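Local atomic coordinates of histidine acid phosphatase (Bifidobacterium longum subsp. infantis, PDB entry 6RXF), a protein that probably removes phosphate groups from myo-inositol hexakisphosphate and other inositol phosphates, and the 3-phosphate from 2,3-bisphosphoglycerate. Residues E256-L261 with K303-A308. The protein carries 1 engineered substitution. Numbering follows the deposited sequence.
Sequences EFLAKL and KSEYDA. With ZN (zinc ion), chain F.
Leu261 of helix 255-262 leans on the first turn of helix 305-321, an N-terminus closed by a capping box between Ser304 and Asp307, and illustrates how methyl packing and a metal can share one helix-helix junction. The packing is carried by its two methyls, set against the backbone of the capped turn and the Glu305 methylene. With CG anti to the backbone N (chi1 173°), Leu261 CD2 lies 3.9 Å from Glu305 N and also meets Glu305 CG. Leu261 CD1 reaches Lys303 O at 3.8 Å. Met66 and Trp268 also touch this side chain. An alanine here would probably open a gap against the capped turn and take away the methyl packed on Glu305 CG. In the box, two weak bonds run reciprocally, Asp307 N to Ser304 OG and Ser304 N to Asp307 OD2; the anti lone pair of Asp307 OD2 takes a further, stronger bond from Lys303 N at 2.8 Å. The metal part belongs to Glu305, whose chain, extended beyond CG, crosses Leu258 at about a right angle and brings its carboxylate to a zinc ion also bound by His246 and Glu262. It binds as a bidentate pair, Glu305 OE2 at 2.3 Å from the zinc and Glu305 OE1 longer at 2.6 Å. Glu305 OE2 also sits 3.3 Å from Leu258 CB.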
loop_
_atom_site.group_PDB
_atom_site.type_symbol
_atom_site.label_atom_id
_atom_site.label_comp_id
_atom_site.label_asym_id
_atom_site.label_seq_id
_atom_site.Cartn_x
_atom_site.Cartn_y
_atom_site.Cartn_z
ATOM N N GLU A 256 -11.710 37.228 -0.275
ATOM C CA GLU A 256 -12.375 37.616 0.966
ATOM C C GLU A 256 -12.763 36.391 1.786
ATOM O O GLU A 256 -12.533 36.341 3.000
ATOM C CB GLU A 256 -13.608 38.462 0.650
ATOM C CG GLU A 256 -13.301 39.854 0.114
ATOM C CD GLU A 256 -12.751 39.836 -1.301
ATOM O OE1 GLU A 256 -11.680 40.439 -1.531
ATOM O OE2 GLU A 256 -13.382 39.214 -2.183
ATOM N N PHE A 257 -13.361 35.393 1.135
ATOM C CA PHE A 257 -13.667 34.143 1.818
ATOM C C PHE A 257 -12.400 33.501 2.374
ATOM O O PHE A 257 -12.364 33.071 3.531
ATOM C CB PHE A 257 -14.389 33.199 0.855
ATOM C CG PHE A 257 -14.905 31.950 1.497
ATOM C CD1 PHE A 257 -16.043 31.980 2.291
ATOM C CD2 PHE A 257 -14.261 30.742 1.301
ATOM C CE1 PHE A 257 -16.525 30.824 2.883
ATOM C CE2 PHE A 257 -14.739 29.580 1.885
ATOM C CZ PHE A 257 -15.871 29.623 2.679
ATOM N N LEU A 258 -11.337 33.450 1.568
ATOM C CA LEU A 258 -10.101 32.826 2.031
ATOM C C LEU A 258 -9.443 33.633 3.144
ATOM O O LEU A 258 -8.859 33.049 4.064
ATOM C CB LEU A 258 -9.133 32.642 0.864
ATOM C CG LEU A 258 -9.550 31.580 -0.153
ATOM C CD1 LEU A 258 -8.555 31.521 -1.297
ATOM C CD2 LEU A 258 -9.701 30.218 0.514
ATOM N N ALA A 259 -9.531 34.965 3.083
ATOM C CA ALA A 259 -8.970 35.792 4.149
ATOM C C ALA A 259 -9.659 35.519 5.480
ATOM O O ALA A 259 -9.006 35.469 6.528
ATOM C CB ALA A 259 -9.077 37.275 3.785
ATOM N N LYS A 260 -10.978 35.329 5.460
ATOM C CA LYS A 260 -11.685 35.015 6.694
ATOM C C LYS A 260 -11.358 33.612 7.188
ATOM O O LYS A 260 -11.345 33.373 8.401
ATOM C CB LYS A 260 -13.190 35.179 6.495
ATOM C CG LYS A 260 -13.600 36.596 6.126
ATOM C CD LYS A 260 -15.030 36.882 6.537
ATOM C CE LYS A 260 -15.973 35.830 5.987
ATOM N NZ LYS A 260 -17.109 35.560 6.913
ATOM N N LEU A 261 -11.093 32.673 6.280
ATOM C CA LEU A 261 -10.677 31.346 6.720
ATOM C C LEU A 261 -9.271 31.380 7.316
ATOM O O LEU A 261 -9.006 30.726 8.332
ATOM C CB LEU A 261 -10.755 30.353 5.559
ATOM C CG LEU A 261 -10.188 28.951 5.821
ATOM C CD1 LEU A 261 -10.801 28.311 7.060
ATOM C CD2 LEU A 261 -10.389 28.064 4.606
ATOM N N LYS A 303 -10.086 23.498 9.708
ATOM C CA LYS A 303 -9.808 24.739 10.429
ATOM C C LYS A 303 -8.943 25.723 9.628
ATOM O O LYS A 303 -8.838 26.902 10.007
ATOM C CB LYS A 303 -9.131 24.464 11.785
ATOM C CG LYS A 303 -7.806 23.755 11.853
ATOM C CD LYS A 303 -7.836 22.283 12.177
ATOM C CE LYS A 303 -6.428 21.622 12.017
ATOM N NZ LYS A 303 -6.464 20.139 12.174
ATOM N N SER A 304 -8.314 25.287 8.531
ATOM C CA SER A 304 -7.363 26.141 7.828
ATOM C C SER A 304 -7.478 25.919 6.328
ATOM O O SER A 304 -8.143 24.993 5.858
ATOM C CB SER A 304 -5.932 25.874 8.291
ATOM O OG SER A 304 -5.592 24.515 8.054
ATOM N N GLU A 305 -6.809 26.797 5.580
ATOM C CA GLU A 305 -6.638 26.590 4.144
ATOM C C GLU A 305 -5.913 25.284 3.850
ATOM O O GLU A 305 -6.209 24.616 2.852
ATOM C CB GLU A 305 -5.859 27.754 3.530
ATOM C CG GLU A 305 -6.701 28.963 3.219
ATOM C CD GLU A 305 -5.944 29.985 2.399
ATOM O OE1 GLU A 305 -4.698 30.004 2.475
ATOM O OE2 GLU A 305 -6.597 30.768 1.676
ATOM N N TYR A 306 -4.959 24.910 4.707
ATOM C CA TYR A 306 -4.242 23.649 4.536
ATOM C C TYR A 306 -5.189 22.453 4.581
ATOM O O TYR A 306 -5.053 21.524 3.778
ATOM C CB TYR A 306 -3.161 23.520 5.611
ATOM C CG TYR A 306 -2.492 22.162 5.685
ATOM C CD1 TYR A 306 -1.530 21.790 4.759
ATOM C CD2 TYR A 306 -2.802 21.266 6.700
ATOM C CE1 TYR A 306 -0.902 20.557 4.831
ATOM C CE2 TYR A 306 -2.178 20.029 6.780
ATOM C CZ TYR A 306 -1.230 19.681 5.841
ATOM O OH TYR A 306 -0.608 18.453 5.909
ATOM N N ASP A 307 -6.151 22.458 5.518
ATOM C CA ASP A 307 -7.099 21.350 5.648
ATOM C C ASP A 307 -7.953 21.215 4.404
ATOM O O ASP A 307 -8.104 20.118 3.852
ATOM C CB ASP A 307 -8.008 21.552 6.857
ATOM C CG ASP A 307 -7.261 21.517 8.161
ATOM O OD1 ASP A 307 -6.172 20.920 8.220
ATOM O OD2 ASP A 307 -7.758 22.113 9.133
ATOM N N ALA A 308 -8.548 22.324 3.968
ATOM C CA ALA A 308 -9.353 22.312 2.756
ATOM C C ALA A 308 -8.531 21.819 1.574
ATOM O O ALA A 308 -8.923 20.875 0.877
ATOM C CB ALA A 308 -9.912 23.712 2.493
HETATM ZN ZN ZN F . -5.044 32.499 1.900
#